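PDB 4UZR: CDC48 domain-containing protein from Pyrococcus horikoshii, which is of unknown function, perhaps binding ATP, and assembles into hexamers and dodecamers with a twelve-bladed beta-propeller and a beta-clam. Local coordinates for residues P16-V21 with I39-K44; K84-I87 with L92-V95; V94-E99 with E118-V123; V102-Q107 with D128-I133. All coordinates share one frame; numbering follows the deposited sequence.

From the N terminus, interaction 1 comes first: it closes a 17-residue loop within the CDC48 domain 2-like part, bringing helix 18-26 against the end of strand 36-41. The others lie on the far side of the chain's centre, at least about 27 Å away between nearest atoms. Interaction 2 closes a four-residue loop in the hairpin of strands 83-89 and 92-97. Interaction 3 starts on Val-94 and Val-95, which it shares with interaction 2, and runs over 18 residues to 118-123. Interaction 4, starting inside that span and ending beyond it, crosses interaction 3; together they press the four-stranded sheet within 83-116 against the three-stranded sheet within 122-142.

Interaction 1: P16-V21 with I39-K44; sequences PDFVDV and ISILGK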
loop_
_atom_site.group_PDB
_atom_site.type_symbol
_atom_site.label_atom_id
_atom_site.label_comp_id
_atom_site.label_asym_id
_atom_site.label_seq_id
_atom_site.Cartn_x
_atom_site.Cartn_y
_atom_site.Cartn_z
ATOM N N PRO A 16 -6.129 27.510 37.599
ATOM C CA PRO A 16 -7.367 27.788 36.862
ATOM C C PRO A 16 -7.618 29.278 36.604
ATOM O O PRO A 16 -8.413 29.614 35.727
ATOM C CB PRO A 16 -8.469 27.194 37.754
ATOM C CG PRO A 16 -7.785 26.657 38.979
ATOM C CD PRO A 16 -6.379 27.148 39.002
ATOM N N ASP A 17 -6.957 30.149 37.360
ATOM C CA ASP A 17 -7.155 31.593 37.223
ATOM C C ASP A 17 -6.046 32.313 36.444
ATOM O O ASP A 17 -5.930 33.536 36.521
ATOM C CB ASP A 17 -7.339 32.237 38.600
ATOM C CG ASP A 17 -6.168 31.979 39.526
ATOM O OD1 ASP A 17 -5.477 30.956 39.341
ATOM O OD2 ASP A 17 -5.943 32.795 40.446
ATOM N N PHE A 18 -5.234 31.555 35.708
ATOM C CA PHE A 18 -4.123 32.122 34.933
ATOM C C PHE A 18 -4.587 33.139 33.885
ATOM O O PHE A 18 -3.858 34.076 33.526
ATOM C CB PHE A 18 -3.313 31.009 34.258
ATOM C CG PHE A 18 -3.983 30.413 33.045
ATOM C CD1 PHE A 18 -5.002 29.486 33.181
ATOM C CD2 PHE A 18 -3.588 30.781 31.769
ATOM C CE1 PHE A 18 -5.615 28.938 32.068
ATOM C CE2 PHE A 18 -4.196 30.241 30.652
ATOM C CZ PHE A 18 -5.212 29.317 30.802
ATOM N N VAL A 19 -5.808 32.934 33.401
ATOM C CA VAL A 19 -6.405 33.783 32.379
ATOM C C VAL A 19 -6.437 35.253 32.811
ATOM O O VAL A 19 -6.238 36.150 31.994
ATOM C CB VAL A 19 -7.821 33.274 31.997
ATOM C CG1 VAL A 19 -8.642 32.977 33.245
ATOM C CG2 VAL A 19 -8.537 34.263 31.091
ATOM N N ASP A 20 -6.669 35.491 34.098
ATOM C CA ASP A 20 -6.643 36.838 34.660
ATOM C C ASP A 20 -5.274 37.507 34.481
ATOM O O ASP A 20 -5.178 38.661 34.038
ATOM C CB ASP A 20 -7.031 36.797 36.136
ATOM C CG ASP A 20 -8.378 36.140 36.358
ATOM O OD1 ASP A 20 -9.085 35.899 35.354
ATOM O OD2 ASP A 20 -8.739 35.883 37.527
ATOM N N VAL A 21 -4.222 36.777 34.843
ATOM C CA VAL A 21 -2.849 37.245 34.674
ATOM C C VAL A 21 -2.565 37.559 33.205
ATOM O O VAL A 21 -1.985 38.608 32.877
ATOM C CB VAL A 21 -1.840 36.195 35.182
ATOM C CG1 VAL A 21 -0.413 36.672 34.963
ATOM C CG2 VAL A 21 -2.084 35.901 36.655
ATOM N N ILE A 39 4.081 34.704 29.341
ATOM C CA ILE A 39 3.398 35.202 30.532
ATOM C C ILE A 39 3.906 34.527 31.806
ATOM O O ILE A 39 4.041 33.306 31.863
ATOM C CB ILE A 39 1.866 35.032 30.401
ATOM C CG1 ILE A 39 1.271 36.213 29.632
ATOM C CG2 ILE A 39 1.208 34.896 31.768
ATOM C CD1 ILE A 39 0.288 35.812 28.558
ATOM N N SER A 40 4.199 35.331 32.821
ATOM C CA SER A 40 4.700 34.812 34.089
ATOM C C SER A 40 3.599 34.178 34.932
ATOM O O SER A 40 2.627 34.835 35.304
ATOM C CB SER A 40 5.391 35.917 34.888
ATOM O OG SER A 40 5.933 35.401 36.093
ATOM N N ILE A 41 3.766 32.894 35.229
ATOM C CA ILE A 41 2.855 32.169 36.102
ATOM C C ILE A 41 3.641 31.517 37.233
ATOM O O ILE A 41 4.578 30.754 36.990
ATOM C CB ILE A 41 2.081 31.084 35.333
ATOM C CG1 ILE A 41 1.212 31.721 34.247
ATOM C CG2 ILE A 41 1.229 30.261 36.284
ATOM C CD1 ILE A 41 0.408 30.724 33.446
ATOM N N LEU A 42 3.253 31.831 38.467
ATOM C CA LEU A 42 3.905 31.306 39.667
ATOM C C LEU A 42 5.419 31.530 39.680
ATOM O O LEU A 42 6.158 30.775 40.310
ATOM C CB LEU A 42 3.587 29.818 39.854
ATOM C CG LEU A 42 2.106 29.449 39.969
ATOM C CD1 LEU A 42 1.929 27.938 39.997
ATOM C CD2 LEU A 42 1.485 30.087 41.201
ATOM N N GLY A 43 5.872 32.570 38.987
ATOM C CA GLY A 43 7.283 32.911 38.962
ATOM C C GLY A 43 8.055 32.330 37.791
ATOM O O GLY A 43 9.266 32.525 37.685
ATOM N N LYS A 44 7.364 31.616 36.910
ATOM C CA LYS A 44 8.019 31.018 35.750
ATOM C C LYS A 44 7.328 31.431 34.457
ATOM O O LYS A 44 6.103 31.452 34.379
ATOM C CB LYS A 44 8.030 29.492 35.870
#
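A single branch torsion brings Val-21 onto strand 36-41. Its CG1 stands opposite the backbone N (chi1 178°), which sends this methyl across to the strand, where CG2 of Ile-39 comes to meet it. The Val-21 CG1 to Ile-39 CG2 distance is 4.0 Å, and the two side chains run past one another in contrary senses, not end on. The same Val-21 CG1 also lies 3.6 Å from the carbonyl O of Ser-40, a plain packing contact with the strand backbone. Three residues earlier, a chi1 of 76° wedges CG of Phe-18 between its own N and C. This swings the ring off the line to the strand, and it is CB of Phe-18 that does the touching, 3.8 Å from Ile-41 CD1; the last methyl of Ile-41 thus reaches the base of the Phe-18 side chain. The strand end is fixed by a type I' turn from Ile-41 to Lys-44, closed by Lys-44 N to Ile-41 O, and Ile-41 N to Lys-44 O, both 2.9 Å. At the backbone angles of Gly-43 a side chain would be jammed against the carbonyl O of Leu-42, which calls for glycine. Ile-22 and Lys-25, farther along the helix, extend the cover over Ile-39, while Leu-14 and Pro-15 flank Ile-41. Leu-14 of a second subunit packs on Phe-18, so the helix start also faces an assembly interface. Helix 18-26 thus rests on the end of strand 36-41, in a hairpin with a two-residue type I' turn, within the CDC48 domain 2-like half of the chain, which is consistent with the beta-clam.

Interaction 2: K84-I87 with L92-V95; sequences KDVI and LIVV
Asp-85 and Val-95 touch where the ladder between the two strands is distorted by a classic beta bulge: Lys-84 and Asp-85 both face the single residue Ile-96. The Asp-85 carbonyl O lies 3.7 Å from Val-95 CA, while its side chain folds back on its own strand. There OD1 accepts the N-H of Val-86 at 2.8 Å, a bent bond (132° at the hydrogen) whose donor approaches from above the carboxylate plane, 51° out of it. That N-H has no partner on strand 92-97, because Val-86 and Val-95 form a non-hydrogen-bonded pair. Past the bulge the antiparallel ladder is regular. Ile-87 and Val-94 make the hydrogen-bonded pair, with Ile-87 N to Val-94 O at 2.7 Å and Val-94 N to Ile-87 O at 2.8 Å, both nearly straight. Val-94 O receives, in addition, a CA-H...O contact from Val-86 CA at 3.2 Å. On one face Val-86 is flanked by Val-95 and Ile-93, the three side chains aligned. The contact is split between its methyls: CG2 meets Val-95 CG2 and CG1 meets Ile-93 CG2, each at 4.2 Å. On the other face Ile-87 and Val-94 come together CB to CB. Lys-122 of a neighbouring subunit forms a salt bridge with Asp-85 OD1, and Ile-133 and Leu-138 of that subunit pack on the Val-86 face. Within the chain, Val-123 and Val-125 of strand 122-126 meet Ile-87, while strand 101-106 continues the sheet beyond strand 92-97 through backbone bonds of Ile-93 with Phe-105 and of Val-95 with Leu-103.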
loop_
_atom_site.group_PDB
_atom_site.type_symbol
_atom_site.label_atom_id
_atom_site.label_comp_id
_atom_site.label_asym_id
_atom_site.label_seq_id
_atom_site.Cartn_x
_atom_site.Cartn_y
_atom_site.Cartn_z
ATOM N N LYS A 84 -11.262 30.819 -8.533
ATOM C CA LYS A 84 -12.182 30.098 -9.406
ATOM C C LYS A 84 -12.271 28.618 -9.052
ATOM O O LYS A 84 -13.360 28.044 -9.028
ATOM C CB LYS A 84 -11.765 30.269 -10.869
ATOM C CG LYS A 84 -12.682 29.585 -11.872
ATOM C CD LYS A 84 -12.244 29.868 -13.303
ATOM C CE LYS A 84 -12.677 28.758 -14.249
ATOM N NZ LYS A 84 -11.811 28.689 -15.459
ATOM N N ASP A 85 -11.127 28.005 -8.770
ATOM C CA ASP A 85 -11.091 26.584 -8.450
ATOM C C ASP A 85 -9.805 26.217 -7.721
ATOM O O ASP A 85 -8.785 26.892 -7.855
ATOM C CB ASP A 85 -11.239 25.742 -9.720
ATOM C CG ASP A 85 -11.605 24.301 -9.426
ATOM O OD1 ASP A 85 -11.998 24.010 -8.277
ATOM O OD2 ASP A 85 -11.510 23.462 -10.345
ATOM N N VAL A 86 -9.865 25.141 -6.944
ATOM C CA VAL A 86 -8.720 24.690 -6.168
ATOM C C VAL A 86 -8.564 23.179 -6.283
ATOM O O VAL A 86 -9.535 22.432 -6.158
ATOM C CB VAL A 86 -8.859 25.079 -4.678
ATOM C CG1 VAL A 86 -7.760 24.437 -3.845
ATOM C CG2 VAL A 86 -8.820 26.584 -4.521
ATOM N N ILE A 87 -7.337 22.738 -6.527
ATOM C CA ILE A 87 -7.036 21.317 -6.598
ATOM C C ILE A 87 -6.112 20.928 -5.451
ATOM O O ILE A 87 -5.066 21.545 -5.245
ATOM C CB ILE A 87 -6.377 20.950 -7.941
ATOM C CG1 ILE A 87 -7.273 21.376 -9.107
ATOM C CG2 ILE A 87 -6.094 19.458 -8.007
ATOM C CD1 ILE A 87 -6.583 21.347 -10.453
ATOM N N LEU A 92 0.249 19.174 -2.013
ATOM C CA LEU A 92 0.199 20.224 -3.021
ATOM C C LEU A 92 -1.175 20.883 -3.042
ATOM O O LEU A 92 -2.199 20.206 -3.109
ATOM C CB LEU A 92 0.504 19.657 -4.408
ATOM C CG LEU A 92 1.924 19.747 -4.969
ATOM C CD1 LEU A 92 1.877 19.720 -6.490
ATOM C CD2 LEU A 92 2.642 20.992 -4.474
ATOM N N ILE A 93 -1.190 22.208 -2.987
ATOM C CA ILE A 93 -2.428 22.959 -3.124
ATOM C C ILE A 93 -2.330 23.838 -4.367
ATOM O O ILE A 93 -1.465 24.703 -4.455
ATOM C CB ILE A 93 -2.709 23.822 -1.873
ATOM C CG1 ILE A 93 -2.729 22.945 -0.618
ATOM C CG2 ILE A 93 -4.029 24.563 -2.013
ATOM C CD1 ILE A 93 -2.729 23.724 0.677
ATOM N N VAL A 94 -3.198 23.586 -5.343
ATOM C CA VAL A 94 -3.158 24.317 -6.607
ATOM C C VAL A 94 -4.383 25.214 -6.745
ATOM O O VAL A 94 -5.516 24.747 -6.647
ATOM C CB VAL A 94 -3.079 23.359 -7.817
ATOM C CG1 VAL A 94 -3.084 24.143 -9.122
ATOM C CG2 VAL A 94 -1.834 22.490 -7.726
ATOM N N VAL A 95 -4.143 26.504 -6.970
ATOM C CA VAL A 95 -5.206 27.502 -7.048
ATOM C C VAL A 95 -5.257 28.155 -8.424
ATOM O O VAL A 95 -4.224 28.526 -8.981
ATOM C CB VAL A 95 -5.008 28.609 -5.987
ATOM C CG1 VAL A 95 -6.129 29.639 -6.056
ATOM C CG2 VAL A 95 -4.911 28.003 -4.601
#

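Interaction 3: V94-E99 with E118-V123; sequences VVITEE and ENLNKV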
loop_
_atom_site.group_PDB
_atom_site.type_symbol
_atom_site.label_atom_id
_atom_site.label_comp_id
_atom_site.label_asym_id
_atom_site.label_seq_id
_atom_site.Cartn_x
_atom_site.Cartn_y
_atom_site.Cartn_z
ATOM N N VAL A 94 -3.198 23.586 -5.343
ATOM C CA VAL A 94 -3.158 24.317 -6.607
ATOM C C VAL A 94 -4.383 25.214 -6.745
ATOM O O VAL A 94 -5.516 24.747 -6.647
ATOM C CB VAL A 94 -3.079 23.359 -7.817
ATOM C CG1 VAL A 94 -3.084 24.143 -9.122
ATOM C CG2 VAL A 94 -1.834 22.490 -7.726
ATOM N N VAL A 95 -4.143 26.504 -6.970
ATOM C CA VAL A 95 -5.206 27.502 -7.048
ATOM C C VAL A 95 -5.257 28.155 -8.424
ATOM O O VAL A 95 -4.224 28.526 -8.981
ATOM C CB VAL A 95 -5.008 28.609 -5.987
ATOM C CG1 VAL A 95 -6.129 29.639 -6.056
ATOM C CG2 VAL A 95 -4.911 28.003 -4.601
ATOM N N ILE A 96 -6.463 28.282 -8.968
ATOM C CA ILE A 96 -6.673 28.951 -10.246
ATOM C C ILE A 96 -7.630 30.120 -10.042
ATOM O O ILE A 96 -8.694 29.946 -9.453
ATOM C CB ILE A 96 -7.271 27.987 -11.284
ATOM C CG1 ILE A 96 -6.477 26.678 -11.319
ATOM C CG2 ILE A 96 -7.303 28.632 -12.658
ATOM C CD1 ILE A 96 -7.198 25.545 -12.021
ATOM N N THR A 97 -7.254 31.308 -10.515
ATOM C CA THR A 97 -8.067 32.505 -10.286
ATOM C C THR A 97 -8.957 32.849 -11.477
ATOM O O THR A 97 -8.920 32.182 -12.511
ATOM C CB THR A 97 -7.210 33.737 -9.947
ATOM O OG1 THR A 97 -6.628 34.262 -11.146
ATOM C CG2 THR A 97 -6.120 33.382 -8.944
ATOM N N GLU A 98 -9.743 33.909 -11.318
ATOM C CA GLU A 98 -10.690 34.340 -12.335
ATOM C C GLU A 98 -9.986 34.800 -13.610
ATOM O O GLU A 98 -10.467 34.555 -14.716
ATOM C CB GLU A 98 -11.549 35.488 -11.796
ATOM C CG GLU A 98 -12.492 35.116 -10.649
ATOM C CD GLU A 98 -13.251 33.821 -10.872
ATOM O OE1 GLU A 98 -13.729 33.577 -11.999
ATOM O OE2 GLU A 98 -13.364 33.041 -9.902
ATOM N N GLU A 99 -8.841 35.459 -13.453
ATOM C CA GLU A 99 -8.091 35.970 -14.597
ATOM C C GLU A 99 -6.987 35.011 -15.035
ATOM O O GLU A 99 -5.938 35.435 -15.525
ATOM C CB GLU A 99 -7.515 37.357 -14.305
ATOM C CG GLU A 99 -6.569 37.433 -13.124
ATOM C CD GLU A 99 -6.098 38.851 -12.864
ATOM O OE1 GLU A 99 -5.716 39.537 -13.837
ATOM O OE2 GLU A 99 -6.109 39.279 -11.692
ATOM N N GLU A 118 -2.502 33.592 -20.444
ATOM C CA GLU A 118 -3.526 34.286 -21.230
ATOM C C GLU A 118 -4.756 33.413 -21.456
ATOM O O GLU A 118 -5.814 33.651 -20.873
ATOM C CB GLU A 118 -2.953 34.745 -22.574
ATOM N N ASN A 119 -4.612 32.405 -22.307
ATOM C CA ASN A 119 -5.640 31.387 -22.453
ATOM C C ASN A 119 -5.409 30.310 -21.408
ATOM O O ASN A 119 -4.303 30.173 -20.887
ATOM C CB ASN A 119 -5.625 30.791 -23.859
ATOM C CG ASN A 119 -6.087 31.777 -24.912
ATOM O OD1 ASN A 119 -6.878 32.678 -24.631
ATOM N ND2 ASN A 119 -5.595 31.612 -26.134
ATOM N N LEU A 120 -6.452 29.554 -21.090
ATOM C CA LEU A 120 -6.348 28.527 -20.063
ATOM C C LEU A 120 -7.447 27.492 -20.230
ATOM O O LEU A 120 -8.607 27.729 -19.884
ATOM C CB LEU A 120 -6.416 29.152 -18.670
ATOM C CG LEU A 120 -6.142 28.207 -17.499
ATOM C CD1 LEU A 120 -4.720 27.680 -17.565
ATOM C CD2 LEU A 120 -6.388 28.916 -16.182
ATOM N N ASN A 121 -7.071 26.338 -20.765
ATOM C CA ASN A 121 -8.015 25.259 -20.997
ATOM C C ASN A 121 -8.183 24.397 -19.754
ATOM O O ASN A 121 -9.251 24.381 -19.139
ATOM C CB ASN A 121 -7.562 24.404 -22.181
ATOM C CG ASN A 121 -7.856 25.057 -23.516
ATOM O OD1 ASN A 121 -8.667 25.978 -23.606
ATOM N ND2 ASN A 121 -7.187 24.587 -24.565
ATOM N N LYS A 122 -7.119 23.695 -19.372
ATOM C CA LYS A 122 -7.195 22.762 -18.248
ATOM C C LYS A 122 -5.955 22.799 -17.355
ATOM O O LYS A 122 -4.889 23.242 -17.773
ATOM C CB LYS A 122 -7.429 21.331 -18.747
ATOM C CG LYS A 122 -8.796 21.094 -19.377
ATOM C CD LYS A 122 -8.968 19.647 -19.818
ATOM C CE LYS A 122 -10.349 19.413 -20.415
ATOM N NZ LYS A 122 -10.548 17.999 -20.839
ATOM N N VAL A 123 -6.114 22.340 -16.118
ATOM C CA VAL A 123 -4.994 22.185 -15.194
ATOM C C VAL A 123 -5.049 20.805 -14.536
ATOM O O VAL A 123 -6.030 20.457 -13.878
ATOM C CB VAL A 123 -4.980 23.285 -14.109
ATOM C CG1 VAL A 123 -3.904 23.003 -13.076
ATOM C CG2 VAL A 123 -4.763 24.654 -14.738
#
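Val-94 opens the contact: its CG1 meets CG1 of Val-123 at 4.2 Å, the two side chains crossing at a slant. Two residues on, and on the same face of the strand, Ile-96 carries most of the packing with two different branches. With chi2 at 164° its long arm is stretched out and puts CD1 tip to tip with Val-123, 3.8 Å from Val-123 CG2 and equally near its CB. The short branch turns to the other neighbour: Ile-96 CG2 is 3.7 Å from Leu-120 CD2. Leu-120 has CG trans to its backbone N (chi1 -173°), and its CD2 comes to Ile-96 at an angle, not head on. Such apolar packing between the faces of two sheets, one holding strands 83-89, 92-97, 101-106 and 111-116, the next holding strands 122-126, 129-133 and 137-142, is what joins successive blades of a beta-propeller, here apparently part of the twelve-bladed ring. Leu-120 lies just before a classic beta bulge, in which Asn-121 and Lys-122 both face Ile-133. Past Ile-96, Thr-97 turns away from 118-123 towards Leu-103 and Ile-80, and beyond it Asn-100 ND2 donates a hydrogen bond to Glu-118 O, tying the two loops.

Interaction 4: V102-Q107 with D128-I133; sequences VLIFNQ and DLVVII
Val-102 receives the end methyl of Ile-132, and Val-130 that of Ile-104, so each strand gives one valine and one isoleucine and each pair meets tip to tip. Ile-132 CD1 sits over the fork of Val-102, 3.9 Å from Val-102 CG1 and 4.0 Å from its CG2. In the second pair Ile-104 CD1 is 3.7 Å from Val-130 CG2 and 3.9 Å from its CG1. Both isoleucines use the same shape: CG1 lies trans to the carbonyl carbon and the chain is fully drawn out (chi2 171° in Ile-104, 178° in Ile-132), which carries CD1 from one strand to the other, Ile-104 CA and Val-130 CA being 8.8 Å apart. Both valines turn their two methyls forward to the arriving CD1. All four residues are buried and the contact is wholly apolar. Around it a second shell bridges the two sheets: Phe-117 packs on both Val-102 and Ile-132, Ile-141 on both Ile-104 and Ile-132, and Leu-92 on both Ile-104 and Val-130. Strand 101-106 is itself held in its sheet, with Val-102 bonded through its backbone to Gly-115, and Ile-104 to Leu-112 and Tyr-113. On the back of strand 129-133, Leu-129 and Val-131 lie on Leu-88 of a neighbouring subunit, giving the sheet one face within the chain and one on another chain. Sheets stacked face to face in this way, with beta-branched side chains meeting tip to tip, are those of neighbouring blades in a beta-propeller, here consistent with a ring of twelve blades closed by several subunits.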
loop_
_atom_site.group_PDB
_atom_site.type_symbol
_atom_site.label_atom_id
_atom_site.label_comp_id
_atom_site.label_asym_id
_atom_site.label_seq_id
_atom_site.Cartn_x
_atom_site.Cartn_y
_atom_site.Cartn_z
ATOM N N VAL A 102 -2.365 30.988 -11.984
ATOM C CA VAL A 102 -2.161 29.719 -11.296
ATOM C C VAL A 102 -1.108 29.858 -10.202
ATOM O O VAL A 102 0.015 30.300 -10.457
ATOM C CB VAL A 102 -1.741 28.606 -12.270
ATOM C CG1 VAL A 102 -1.493 27.308 -11.517
ATOM C CG2 VAL A 102 -2.808 28.408 -13.335
ATOM N N LEU A 103 -1.486 29.486 -8.983
ATOM C CA LEU A 103 -0.583 29.550 -7.839
ATOM C C LEU A 103 -0.450 28.182 -7.181
ATOM O O LEU A 103 -1.442 27.493 -6.949
ATOM C CB LEU A 103 -1.084 30.574 -6.821
ATOM C CG LEU A 103 -1.139 32.023 -7.311
ATOM C CD1 LEU A 103 -2.564 32.426 -7.658
ATOM C CD2 LEU A 103 -0.559 32.954 -6.263
ATOM N N ILE A 104 0.785 27.795 -6.879
ATOM C CA ILE A 104 1.059 26.494 -6.285
ATOM C C ILE A 104 1.704 26.629 -4.908
ATOM O O ILE A 104 2.748 27.280 -4.755
ATOM C CB ILE A 104 1.960 25.641 -7.198
ATOM C CG1 ILE A 104 1.297 25.449 -8.564
ATOM C CG2 ILE A 104 2.251 24.293 -6.555
ATOM C CD1 ILE A 104 2.200 24.812 -9.597
ATOM N N PHE A 105 1.056 26.012 -3.921
ATOM C CA PHE A 105 1.494 26.014 -2.532
ATOM C C PHE A 105 1.798 24.591 -2.071
ATOM O O PHE A 105 1.317 23.622 -2.662
ATOM C CB PHE A 105 0.389 26.568 -1.629
ATOM C CG PHE A 105 -0.041 27.967 -1.965
ATOM C CD1 PHE A 105 0.590 29.056 -1.389
ATOM C CD2 PHE A 105 -1.094 28.191 -2.839
ATOM C CE1 PHE A 105 0.188 30.346 -1.687
ATOM C CE2 PHE A 105 -1.501 29.480 -3.143
ATOM C CZ PHE A 105 -0.858 30.559 -2.566
ATOM N N ASN A 106 2.590 24.466 -1.010
ATOM C CA ASN A 106 2.765 23.177 -0.343
ATOM C C ASN A 106 1.827 23.043 0.855
ATOM O O ASN A 106 0.924 23.860 1.038
ATOM C CB ASN A 106 4.223 22.933 0.064
ATOM C CG ASN A 106 4.733 23.942 1.078
ATOM O OD1 ASN A 106 4.002 24.830 1.519
ATOM N ND2 ASN A 106 5.997 23.802 1.462
ATOM N N GLN A 107 2.051 22.020 1.674
ATOM C CA GLN A 107 1.172 21.735 2.806
ATOM C C GLN A 107 1.311 22.743 3.951
ATOM O O GLN A 107 0.516 22.732 4.890
ATOM C CB GLN A 107 1.415 20.315 3.320
ATOM N N ASP A 128 4.038 15.153 -7.970
ATOM C CA ASP A 128 4.913 16.318 -7.994
ATOM C C ASP A 128 4.699 17.163 -9.247
ATOM O O ASP A 128 5.313 18.216 -9.403
ATOM C CB ASP A 128 6.378 15.877 -7.920
ATOM C CG ASP A 128 6.753 15.318 -6.561
ATOM O OD1 ASP A 128 6.018 15.577 -5.586
ATOM O OD2 ASP A 128 7.786 14.622 -6.469
ATOM N N LEU A 129 3.828 16.702 -10.136
ATOM C CA LEU A 129 3.671 17.336 -11.441
ATOM C C LEU A 129 2.404 18.178 -11.552
ATOM O O LEU A 129 1.325 17.756 -11.140
ATOM C CB LEU A 129 3.695 16.284 -12.556
ATOM C CG LEU A 129 5.041 15.906 -13.189
ATOM C CD1 LEU A 129 6.163 15.827 -12.163
ATOM C CD2 LEU A 129 4.923 14.593 -13.954
ATOM N N VAL A 130 2.553 19.379 -12.103
ATOM C CA VAL A 130 1.414 20.224 -12.436
ATOM C C VAL A 130 1.458 20.554 -13.923
ATOM O O VAL A 130 2.400 21.181 -14.399
ATOM C CB VAL A 130 1.410 21.530 -11.619
ATOM C CG1 VAL A 130 0.238 22.408 -12.026
ATOM C CG2 VAL A 130 1.354 21.225 -10.132
ATOM N N VAL A 131 0.437 20.124 -14.653
ATOM C CA VAL A 131 0.375 20.334 -16.093
ATOM C C VAL A 131 -0.647 21.409 -16.436
ATOM O O VAL A 131 -1.799 21.338 -16.021
ATOM C CB VAL A 131 0.014 19.031 -16.830
ATOM C CG1 VAL A 131 -0.213 19.297 -18.312
ATOM C CG2 VAL A 131 1.105 17.992 -16.627
ATOM N N ILE A 132 -0.219 22.413 -17.189
ATOM C CA ILE A 132 -1.101 23.513 -17.554
ATOM C C ILE A 132 -1.313 23.573 -19.063
ATOM O O ILE A 132 -0.357 23.678 -19.833
ATOM C CB ILE A 132 -0.565 24.855 -17.028
ATOM C CG1 ILE A 132 -0.490 24.818 -15.499
ATOM C CG2 ILE A 132 -1.444 26.002 -17.495
ATOM C CD1 ILE A 132 0.064 26.069 -14.880
ATOM N N ILE A 133 -2.575 23.493 -19.474
ATOM C CA ILE A 133 -2.933 23.434 -20.885
ATOM C C ILE A 133 -3.743 24.654 -21.293
ATOM O O ILE A 133 -4.814 24.916 -20.736
ATOM C CB ILE A 133 -3.774 22.181 -21.205
ATOM C CG1 ILE A 133 -3.085 20.923 -20.679
ATOM C CG2 ILE A 133 -4.005 22.064 -22.701
ATOM C CD1 ILE A 133 -1.755 20.668 -21.319
#